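Local coordinates for protein Lmaj004091aaa (Leishmania major, PDB 1XTP) that probably transfers methyl groups from S-adenosyl-L-methionine to the alpha-amino group of proteins whose N-terminus reads Ala-, Ser- or Pro-Pro-Lys, at residues Cys100-Gly105 with Thr119-Pro124; His127-Ala132 with Gly142-Ala147; Ile162-Thr167 with Ile193-Asn198. All blocks are in the same frame, centred on the assembly; numbering follows the deposited sequence.

Contact 1: residues Cys100-Gly105 with Thr119-Pro124; sequences CGAGIG and TDLLEP. With SAI (S-adenosyl-L-homoselenocysteine), chain B.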
loop_
_atom_site.group_PDB
_atom_site.type_symbol
_atom_site.label_atom_id
_atom_site.label_comp_id
_atom_site.label_asym_id
_atom_site.label_seq_id
_atom_site.Cartn_x
_atom_site.Cartn_y
_atom_site.Cartn_z
ATOM N N CYS A 100 2.451 2.593 6.935
ATOM C CA CYS A 100 2.178 1.156 6.841
ATOM C C CYS A 100 3.049 0.513 5.769
ATOM O O CYS A 100 3.198 1.052 4.681
ATOM C CB CYS A 100 0.728 0.897 6.437
ATOM S SG CYS A 100 -0.508 1.459 7.555
ATOM N N GLY A 101 3.573 -0.669 6.064
ATOM C CA GLY A 101 4.581 -1.279 5.196
ATOM C C GLY A 101 5.730 -0.297 4.997
ATOM O O GLY A 101 6.161 -0.057 3.882
ATOM N N ALA A 102 6.210 0.251 6.106
ATOM C CA ALA A 102 7.162 1.368 6.121
ATOM C C ALA A 102 8.550 1.063 5.576
ATOM O O ALA A 102 9.249 1.978 5.155
ATOM C CB ALA A 102 7.290 1.893 7.523
ATOM N N GLY A 103 8.944 -0.214 5.610
ATOM C CA GLY A 103 10.268 -0.623 5.197
ATOM C C GLY A 103 11.303 0.029 6.084
ATOM O O GLY A 103 11.268 -0.139 7.300
ATOM N N ILE A 104 12.218 0.782 5.481
ATOM C CA ILE A 104 13.264 1.483 6.254
ATOM C C ILE A 104 12.861 2.905 6.648
ATOM O O ILE A 104 13.719 3.693 7.049
ATOM C CB ILE A 104 14.616 1.557 5.499
ATOM C CG1 ILE A 104 14.478 2.383 4.222
ATOM C CG2 ILE A 104 15.159 0.160 5.214
ATOM C CD1 ILE A 104 15.789 2.807 3.669
ATOM N N GLY A 105 11.577 3.237 6.489
ATOM C CA GLY A 105 11.034 4.528 6.933
ATOM C C GLY A 105 11.274 5.677 5.975
ATOM O O GLY A 105 11.333 6.832 6.397
ATOM N N THR A 119 4.844 10.544 13.958
ATOM C CA THR A 119 4.587 9.488 12.992
ATOM C C THR A 119 4.934 8.112 13.582
ATOM O O THR A 119 6.027 7.934 14.087
ATOM C CB THR A 119 5.403 9.731 11.713
ATOM O OG1 THR A 119 5.059 11.008 11.171
ATOM C CG2 THR A 119 5.124 8.662 10.662
ATOM N N ASP A 120 3.991 7.166 13.516
ATOM C CA ASP A 120 4.231 5.767 13.866
ATOM C C ASP A 120 4.539 4.953 12.603
ATOM O O ASP A 120 4.122 5.323 11.511
ATOM C CB ASP A 120 2.994 5.155 14.503
ATOM C CG ASP A 120 2.627 5.785 15.797
ATOM O OD1 ASP A 120 3.485 6.397 16.465
ATOM O OD2 ASP A 120 1.454 5.616 16.185
ATOM N N LEU A 121 5.232 3.829 12.776
ATOM C CA LEU A 121 5.672 2.958 11.665
ATOM C C LEU A 121 5.148 1.538 11.868
ATOM O O LEU A 121 5.168 1.036 12.989
ATOM C CB LEU A 121 7.194 2.883 11.626
ATOM C CG LEU A 121 7.907 4.031 10.917
ATOM C CD1 LEU A 121 8.016 5.229 11.822
ATOM C CD2 LEU A 121 9.292 3.582 10.439
ATOM N N LEU A 122 4.680 0.909 10.787
ATOM C CA LEU A 122 4.187 -0.456 10.823
ATOM C C LEU A 122 4.934 -1.243 9.738
ATOM O O LEU A 122 4.815 -0.919 8.579
ATOM C CB LEU A 122 2.675 -0.470 10.565
ATOM C CG LEU A 122 1.968 -1.845 10.532
ATOM C CD1 LEU A 122 0.505 -1.702 10.863
ATOM C CD2 LEU A 122 2.112 -2.541 9.183
ATOM N N GLU A 123 5.677 -2.274 10.118
ATOM C CA GLU A 123 6.517 -3.005 9.177
ATOM C C GLU A 123 6.758 -4.372 9.764
ATOM O O GLU A 123 7.112 -4.452 10.930
ATOM C CB GLU A 123 7.842 -2.263 9.006
ATOM C CG GLU A 123 8.949 -3.029 8.289
ATOM C CD GLU A 123 8.534 -3.531 6.908
ATOM O OE1 GLU A 123 7.991 -2.724 6.133
ATOM O OE2 GLU A 123 8.723 -4.739 6.620
ATOM N N PRO A 124 6.497 -5.447 8.999
ATOM C CA PRO A 124 6.653 -6.815 9.512
ATOM C C PRO A 124 8.046 -7.398 9.452
ATOM O O PRO A 124 8.323 -8.380 10.148
ATOM C CB PRO A 124 5.734 -7.621 8.580
ATOM C CG PRO A 124 5.829 -6.892 7.284
ATOM C CD PRO A 124 5.894 -5.452 7.651
HETATM N N SAI B . 6.269 1.900 1.942
HETATM C CA SAI B . 7.757 1.992 1.912
HETATM C CB SAI B . 8.357 0.640 1.583
HETATM C CG SAI B . 7.988 0.049 0.231
HETATM SE SE SAI B . 8.872 -1.699 0.020
HETATM C C SAI B . 8.275 2.963 0.863
HETATM O O SAI B . 7.551 3.328 -0.063
HETATM O OXT SAI B . 9.435 3.370 0.901
HETATM C "C5'" SAI B . 7.348 -2.804 0.616
HETATM C "C4'" SAI B . 7.334 -3.050 2.127
HETATM O "O4'" SAI B . 6.164 -3.747 2.441
HETATM C "C3'" SAI B . 8.476 -3.908 2.650
HETATM O "O3'" SAI B . 9.114 -3.275 3.728
HETATM C "C2'" SAI B . 7.853 -5.199 3.126
HETATM O "O2'" SAI B . 8.524 -5.758 4.247
HETATM C "C1'" SAI B . 6.477 -4.681 3.461
HETATM N N9 SAI B . 5.436 -5.697 3.516
HETATM C C8 SAI B . 5.374 -6.869 2.796
HETATM N N7 SAI B . 4.256 -7.502 3.139
HETATM C C5 SAI B . 3.592 -6.743 4.063
HETATM C C6 SAI B . 2.387 -6.921 4.739
HETATM N N6 SAI B . 1.662 -8.020 4.522
HETATM N N1 SAI B . 1.962 -5.959 5.640
HETATM C C2 SAI B . 2.728 -4.827 5.887
HETATM N N3 SAI B . 3.916 -4.656 5.198
HETATM C C4 SAI B . 4.327 -5.596 4.303
#

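Contact 2: residues His127-Ala132 with Gly142-Ala147; sequences HMLEEA and GKFILA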
loop_
_atom_site.group_PDB
_atom_site.type_symbol
_atom_site.label_atom_id
_atom_site.label_comp_id
_atom_site.label_asym_id
_atom_site.label_seq_id
_atom_site.Cartn_x
_atom_site.Cartn_y
_atom_site.Cartn_z
ATOM N N HIS A 127 14.612 -6.715 9.998
ATOM C CA HIS A 127 15.790 -5.921 9.630
ATOM C C HIS A 127 15.424 -4.622 8.908
ATOM O O HIS A 127 16.235 -3.699 8.863
ATOM C CB HIS A 127 16.797 -6.733 8.823
ATOM C CG HIS A 127 16.465 -6.845 7.374
ATOM N ND1 HIS A 127 15.462 -7.661 6.907
ATOM C CD2 HIS A 127 17.017 -6.253 6.286
ATOM C CE1 HIS A 127 15.409 -7.570 5.590
ATOM N NE2 HIS A 127 16.344 -6.724 5.189
HETATM N N MSE A 128 14.219 -4.555 8.344
HETATM C CA MSE A 128 13.723 -3.308 7.745
HETATM C C MSE A 128 13.346 -2.326 8.859
HETATM O O MSE A 128 13.749 -1.159 8.839
HETATM C CB MSE A 128 12.508 -3.555 6.845
HETATM C CG MSE A 128 12.722 -4.526 5.692
HETATM SE SE MSE A 128 13.981 -3.825 4.383
HETATM C CE MSE A 128 13.050 -2.362 3.846
ATOM N N LEU A 129 12.577 -2.811 9.831
ATOM C CA LEU A 129 12.127 -1.981 10.950
ATOM C C LEU A 129 13.278 -1.483 11.830
ATOM O O LEU A 129 13.264 -0.345 12.307
ATOM C CB LEU A 129 11.114 -2.750 11.799
ATOM C CG LEU A 129 10.383 -1.989 12.920
ATOM C CD1 LEU A 129 9.617 -0.809 12.380
ATOM C CD2 LEU A 129 9.422 -2.928 13.640
ATOM N N GLU A 130 14.258 -2.350 12.045
ATOM C CA GLU A 130 15.458 -2.011 12.812
ATOM C C GLU A 130 16.269 -0.912 12.150
ATOM O O GLU A 130 16.747 -0.009 12.810
ATOM C CB GLU A 130 16.341 -3.257 13.023
ATOM C CG GLU A 130 15.806 -4.241 14.079
ATOM C CD GLU A 130 15.472 -3.558 15.416
ATOM O OE1 GLU A 130 16.361 -2.862 15.971
ATOM O OE2 GLU A 130 14.316 -3.709 15.891
ATOM N N GLU A 131 16.424 -1.002 10.842
ATOM C CA GLU A 131 17.103 0.041 10.096
ATOM C C GLU A 131 16.342 1.375 10.114
ATOM O O GLU A 131 16.960 2.436 10.211
ATOM C CB GLU A 131 17.337 -0.432 8.663
ATOM C CG GLU A 131 17.998 0.593 7.774
ATOM C CD GLU A 131 19.378 1.017 8.255
ATOM O OE1 GLU A 131 20.037 0.255 8.993
ATOM O OE2 GLU A 131 19.812 2.122 7.863
ATOM N N ALA A 132 15.016 1.317 10.000
ATOM C CA ALA A 132 14.160 2.492 10.192
ATOM C C ALA A 132 14.428 3.212 11.509
ATOM O O ALA A 132 14.508 4.445 11.535
ATOM C CB ALA A 132 12.682 2.077 10.132
ATOM N N GLY A 142 7.068 7.966 16.724
ATOM C CA GLY A 142 6.457 7.379 17.912
ATOM C C GLY A 142 6.781 5.902 18.028
ATOM O O GLY A 142 7.902 5.532 18.382
ATOM N N LYS A 143 5.810 5.061 17.695
ATOM C CA LYS A 143 5.923 3.618 17.846
ATOM C C LYS A 143 6.488 2.965 16.587
ATOM O O LYS A 143 6.220 3.415 15.463
ATOM C CB LYS A 143 4.546 3.005 18.133
ATOM C CG LYS A 143 3.782 3.664 19.270
ATOM C CD LYS A 143 2.334 3.147 19.374
ATOM N N PHE A 144 7.253 1.889 16.802
ATOM C CA PHE A 144 7.760 1.014 15.744
ATOM C C PHE A 144 7.094 -0.332 15.867
ATOM O O PHE A 144 7.499 -1.150 16.695
ATOM C CB PHE A 144 9.268 0.834 15.882
ATOM C CG PHE A 144 10.035 2.050 15.516
ATOM C CD1 PHE A 144 10.280 3.024 16.451
ATOM C CD2 PHE A 144 10.478 2.242 14.218
ATOM C CE1 PHE A 144 10.965 4.186 16.093
ATOM C CE2 PHE A 144 11.181 3.389 13.860
ATOM C CZ PHE A 144 11.418 4.354 14.790
ATOM N N ILE A 145 6.075 -0.556 15.038
ATOM C CA ILE A 145 5.216 -1.718 15.172
ATOM C C ILE A 145 5.671 -2.834 14.228
ATOM O O ILE A 145 5.608 -2.698 13.019
ATOM C CB ILE A 145 3.732 -1.355 14.925
ATOM C CG1 ILE A 145 3.328 -0.139 15.764
ATOM C CG2 ILE A 145 2.810 -2.523 15.292
ATOM C CD1 ILE A 145 2.162 0.585 15.226
ATOM N N LEU A 146 6.132 -3.940 14.810
ATOM C CA LEU A 146 6.572 -5.087 14.045
ATOM C C LEU A 146 5.354 -5.961 13.795
ATOM O O LEU A 146 5.017 -6.829 14.600
ATOM C CB LEU A 146 7.661 -5.862 14.792
ATOM C CG LEU A 146 8.305 -7.017 14.027
ATOM C CD1 LEU A 146 9.237 -6.508 12.939
ATOM C CD2 LEU A 146 9.057 -7.929 14.971
ATOM N N ALA A 147 4.688 -5.717 12.673
ATOM C CA ALA A 147 3.519 -6.484 12.312
ATOM C C ALA A 147 3.234 -6.324 10.833
ATOM O O ALA A 147 3.668 -5.351 10.214
ATOM C CB ALA A 147 2.320 -6.032 13.149
#

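Contact 3: residues Ile162-Thr167 with Ile193-Asn198; sequences IVIQWT and IFFKEN. With SAI (S-adenosyl-L-homoselenocysteine), chain B.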
loop_
_atom_site.group_PDB
_atom_site.type_symbol
_atom_site.label_atom_id
_atom_site.label_comp_id
_atom_site.label_asym_id
_atom_site.label_seq_id
_atom_site.Cartn_x
_atom_site.Cartn_y
_atom_site.Cartn_z
ATOM N N ILE A 162 -2.922 8.061 7.247
ATOM C CA ILE A 162 -2.504 6.664 7.224
ATOM C C ILE A 162 -2.000 6.362 5.820
ATOM O O ILE A 162 -2.766 6.310 4.860
ATOM C CB ILE A 162 -3.646 5.701 7.617
ATOM C CG1 ILE A 162 -4.136 6.016 9.031
ATOM C CG2 ILE A 162 -3.179 4.233 7.510
ATOM C CD1 ILE A 162 -5.307 5.187 9.480
ATOM N N VAL A 163 -0.692 6.178 5.732
ATOM C CA VAL A 163 0.004 5.986 4.480
ATOM C C VAL A 163 0.114 4.494 4.104
ATOM O O VAL A 163 0.622 3.706 4.867
ATOM C CB VAL A 163 1.423 6.610 4.580
ATOM C CG1 VAL A 163 2.195 6.375 3.302
ATOM C CG2 VAL A 163 1.288 8.095 4.865
ATOM N N ILE A 164 -0.384 4.126 2.925
ATOM C CA ILE A 164 -0.250 2.772 2.407
ATOM C C ILE A 164 0.315 2.891 0.986
ATOM O O ILE A 164 -0.417 3.080 0.013
ATOM C CB ILE A 164 -1.608 2.010 2.415
ATOM C CG1 ILE A 164 -2.343 2.159 3.763
ATOM C CG2 ILE A 164 -1.397 0.515 2.096
ATOM C CD1 ILE A 164 -3.730 1.519 3.790
ATOM N N GLN A 165 1.628 2.798 0.869
ATOM C CA GLN A 165 2.299 2.999 -0.403
ATOM C C GLN A 165 3.159 1.814 -0.740
ATOM O O GLN A 165 4.002 1.417 0.069
ATOM C CB GLN A 165 3.174 4.251 -0.372
ATOM C CG GLN A 165 4.060 4.374 -1.624
ATOM C CD GLN A 165 4.522 5.800 -1.923
ATOM O OE1 GLN A 165 4.215 6.740 -1.183
ATOM N NE2 GLN A 165 5.265 5.960 -3.031
ATOM N N TRP A 166 2.953 1.273 -1.942
ATOM C CA TRP A 166 3.749 0.159 -2.472
ATOM C C TRP A 166 3.754 -1.071 -1.530
ATOM O O TRP A 166 4.737 -1.802 -1.427
ATOM C CB TRP A 166 5.168 0.631 -2.839
ATOM C CG TRP A 166 5.221 1.420 -4.147
ATOM C CD1 TRP A 166 4.471 1.206 -5.263
ATOM C CD2 TRP A 166 6.078 2.524 -4.451
ATOM N NE1 TRP A 166 4.791 2.119 -6.239
ATOM C CE2 TRP A 166 5.781 2.937 -5.771
ATOM C CE3 TRP A 166 7.070 3.206 -3.739
ATOM C CZ2 TRP A 166 6.438 3.996 -6.393
ATOM C CZ3 TRP A 166 7.720 4.269 -4.358
ATOM C CH2 TRP A 166 7.399 4.652 -5.675
ATOM N N THR A 167 2.630 -1.296 -0.864
ATOM C CA THR A 167 2.541 -2.361 0.123
ATOM C C THR A 167 1.202 -3.099 0.058
ATOM O O THR A 167 1.140 -4.281 0.353
ATOM C CB THR A 167 2.894 -1.808 1.543
ATOM O OG1 THR A 167 3.214 -2.882 2.440
ATOM C CG2 THR A 167 1.768 -0.935 2.099
ATOM N N ILE A 193 -6.884 8.201 4.673
ATOM C CA ILE A 193 -5.932 7.191 4.188
ATOM C C ILE A 193 -5.277 7.748 2.941
ATOM O O ILE A 193 -5.957 8.096 1.995
ATOM C CB ILE A 193 -6.592 5.851 3.818
ATOM C CG1 ILE A 193 -7.211 5.187 5.039
ATOM C CG2 ILE A 193 -5.566 4.892 3.261
ATOM C CD1 ILE A 193 -8.300 4.203 4.707
ATOM N N PHE A 194 -3.953 7.834 2.939
ATOM C CA PHE A 194 -3.227 8.126 1.719
ATOM C C PHE A 194 -2.733 6.806 1.087
ATOM O O PHE A 194 -1.790 6.189 1.571
ATOM C CB PHE A 194 -2.066 9.046 2.017
ATOM C CG PHE A 194 -1.205 9.353 0.825
ATOM C CD1 PHE A 194 -1.649 10.217 -0.171
ATOM C CD2 PHE A 194 0.072 8.816 0.722
ATOM C CE1 PHE A 194 -0.831 10.522 -1.255
ATOM C CE2 PHE A 194 0.890 9.124 -0.358
ATOM C CZ PHE A 194 0.432 9.981 -1.350
ATOM N N PHE A 195 -3.375 6.404 -0.008
ATOM C CA PHE A 195 -3.070 5.145 -0.685
ATOM C C PHE A 195 -2.385 5.433 -2.012
ATOM O O PHE A 195 -2.970 6.060 -2.886
ATOM C CB PHE A 195 -4.359 4.349 -0.892
ATOM C CG PHE A 195 -4.179 3.062 -1.669
ATOM C CD1 PHE A 195 -3.112 2.204 -1.410
ATOM C CD2 PHE A 195 -5.111 2.696 -2.637
ATOM C CE1 PHE A 195 -2.975 1.015 -2.113
ATOM C CE2 PHE A 195 -4.988 1.521 -3.343
ATOM C CZ PHE A 195 -3.925 0.664 -3.076
ATOM N N LYS A 196 -1.126 5.009 -2.136
ATOM C CA LYS A 196 -0.329 5.237 -3.342
ATOM C C LYS A 196 0.202 3.913 -3.858
ATOM O O LYS A 196 0.913 3.213 -3.154
ATOM C CB LYS A 196 0.844 6.180 -3.067
ATOM C CG LYS A 196 1.459 6.804 -4.323
ATOM C CD LYS A 196 2.280 8.053 -3.968
ATOM C CE LYS A 196 2.826 8.772 -5.195
ATOM N NZ LYS A 196 3.770 9.858 -4.821
ATOM N N GLU A 197 -0.116 3.594 -5.108
ATOM C CA GLU A 197 0.169 2.271 -5.631
ATOM C C GLU A 197 0.249 2.252 -7.154
ATOM O O GLU A 197 -0.354 3.102 -7.834
ATOM C CB GLU A 197 -0.933 1.296 -5.193
ATOM C CG GLU A 197 -0.517 -0.157 -5.284
ATOM C CD GLU A 197 0.878 -0.385 -4.720
ATOM O OE1 GLU A 197 1.018 -0.410 -3.466
ATOM O OE2 GLU A 197 1.818 -0.548 -5.538
ATOM N N ASN A 198 0.975 1.255 -7.663
ATOM C CA ASN A 198 0.978 0.916 -9.064
ATOM C C ASN A 198 -0.419 0.471 -9.513
ATOM O O ASN A 198 -1.133 -0.225 -8.791
ATOM C CB ASN A 198 2.010 -0.178 -9.357
ATOM C CG ASN A 198 3.457 0.298 -9.165
ATOM O OD1 ASN A 198 3.728 1.483 -8.996
ATOM N ND2 ASN A 198 4.391 -0.639 -9.241
HETATM N N SAI B . 6.269 1.900 1.942
HETATM C CA SAI B . 7.757 1.992 1.912
HETATM C CB SAI B . 8.357 0.640 1.583
HETATM C CG SAI B . 7.988 0.049 0.231
HETATM SE SE SAI B . 8.872 -1.699 0.020
HETATM C C SAI B . 8.275 2.963 0.863
HETATM O O SAI B . 7.551 3.328 -0.063
HETATM O OXT SAI B . 9.435 3.370 0.901
HETATM C "C5'" SAI B . 7.348 -2.804 0.616
HETATM C "C4'" SAI B . 7.334 -3.050 2.127
HETATM O "O4'" SAI B . 6.164 -3.747 2.441
HETATM C "C3'" SAI B . 8.476 -3.908 2.650
HETATM O "O3'" SAI B . 9.114 -3.275 3.728
HETATM C "C2'" SAI B . 7.853 -5.199 3.126
HETATM O "O2'" SAI B . 8.524 -5.758 4.247
HETATM C "C1'" SAI B . 6.477 -4.681 3.461
HETATM N N9 SAI B . 5.436 -5.697 3.516
HETATM C C8 SAI B . 5.374 -6.869 2.796
HETATM N N7 SAI B . 4.256 -7.502 3.139
HETATM C C5 SAI B . 3.592 -6.743 4.063
HETATM C C6 SAI B . 2.387 -6.921 4.739
HETATM N N6 SAI B . 1.662 -8.020 4.522
HETATM N N1 SAI B . 1.962 -5.959 5.640
HETATM C C2 SAI B . 2.728 -4.827 5.887
HETATM N N3 SAI B . 3.916 -4.656 5.198
HETATM C C4 SAI B . 4.327 -5.596 4.303
HETATM O O HOH W 1 0.150 0.208 -1.147
#

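Contact 1: residues Cys100-Gly105 with Thr119-Pro124
One carboxylate, that of E123, holds both the glycine-rich turn at G103 and the two ribose hydroxyls of the bound S-adenosyl-L-homoselenocysteine. This is the cofactor corner of a Rossmann-like class I methyltransferase: strand 96-100 runs into the GxGxG turn 101-105 before helix 106-115, and E123 is the acidic residue at the end of the neighbouring strand 118-123. E123 OE1 accepts G103 N at 2.7 Å, approached from above the carboxylate plane (37°), and also the ligand O3'. E123 OE2 takes the ligand O2' at 2.6 Å and in addition the backbone N of V125, so the carboxylate is tied down from both the protein and the ligand. With CG anti to the backbone N (chi1 168°) and a bend at chi2, the chain of E123 curls over the turn. C100 pairs with L122 as a parallel bridge, after which A102 N donates to L122 O at 3.1 Å and leads the chain into the turn. A102 CB and G105 CA both pack on one branch of L121, CD2. G101 and G103 have positive phi and no side chain to press on the ligand. G101 O receives the ligand amino N at 2.8 Å.

Contact 2: residues His127-Ala132 with Gly142-Ala147
A132 N donates to O of M128, a selenomethionine, at 3.0 Å, a bond within the helix that carries A132, whose CB points toward the strand. Helix 126-135 and strand 141-146 belong to the beta-alpha-beta unit that starts with strand 118-123, and here the helix packs back over the strand that ends the sheet on this side. The axes of the segments 127-132 and 142-146 are nearly antiparallel (171°) and approach to 9.3 Å, a separation bridged by side chains that also reach backbone atoms of the other segment. L129 does most of the work by splitting its two methyl groups. CD1 goes to the phenyl ring of F144, lying in the ring plane at the edge, 3.7 Å from CD2 of F144, so the methyl meets the rim and not the pi face. L129 CD2 turns to the end of the strand, 3.6 Å from L146 CB and 3.8 Å from I145 C. With chi1 of L129 at -172°, the isobutyl group extends off the helix and reaches F144, I145 and L146. Beyond it, F144 CE2 comes to 4.0 Å from A132 C. L121 of strand 118-123 backs both F144 and A132, while L146 lies on the solvent side. Every cross-contact is apolar, which implies that van der Waals fit and the burial of hydrocarbon hold the helix here, while the backbone of the strand bonds to strand 118-123, I145 for instance to L121 and E123.

Contact 3: residues Ile162-Thr167 with Ile193-Asn198
Segments 162-165 and 193-198 run parallel in register from I162 opposite I193 to Q165 opposite K196, their axes 4.6 Å apart and 10° from aligned. Their strands, 159-165 and 191-198, are neighbours in the middle of the seven-stranded, Rossmann-like sheet of class I methyltransferases, whose strand 248-253 runs antiparallel beside 191-198. The ladder continues beyond the regular strand, W166 N reaching K196 O at 3.1 Å. One face carries I162, I164, I193 and F195 beneath helix 173-186; there I164 CD1 meets I193 CG2, and F195 turns its ring edge to the carbonyl oxygen of I164. On the other, V163 lies alongside F194, its CG1 at the ring edge, and the extended chains of Q165 and K196 run side by side, Q165 OE1 3.6 Å from K196 CD. Their polar ends converge on D78 OD1, which takes Q165 NE2 and forms a salt bridge with K196 NZ.

At W166, whose phi is positive, the regular geometry of the first strand has ended. Its indole NE1 donates to N198 OD1 at 3.0 Å, the oxygen lying in the indole plane although the donor stands 58° out of the amide plane. E197, bent at chi2, brings OE2 to the same indole edge, where that oxygen also accepts N198 N. E197 OE1 receives a bond from a water at 2.6 Å; T167 N donates to the same water at 2.9 Å, and the water reaches I164 O more weakly. This network probably helps to hold the turn that faces the ligand: Q165 O accepts the amino N of S-adenosyl-L-homoselenocysteine at 3.0 Å, and T167 OG1 donates to its O4' at 3.1 Å.

All three contacts involve strands of one sheet but sit at different depths. The centre of contact 3 lies about 4 Å from that of the chain and the centre of contact 1 about 11 Å; both are buried, while contact 2, whose centre is about 17 Å from the chain's, is only partly so, at the outermost strand. Strand 118-123 ties contacts 1 and 2 together, L121 O probably bonding to I145 N, and C100 N probably bonds to V163 O between contacts 1 and 3. Chemistry follows position: strand-end backbone and polar groups of contacts 1 and 3 reach the same ligand, its amino group from both, whereas contact 2 is hydrocarbon packing of helix on sheet.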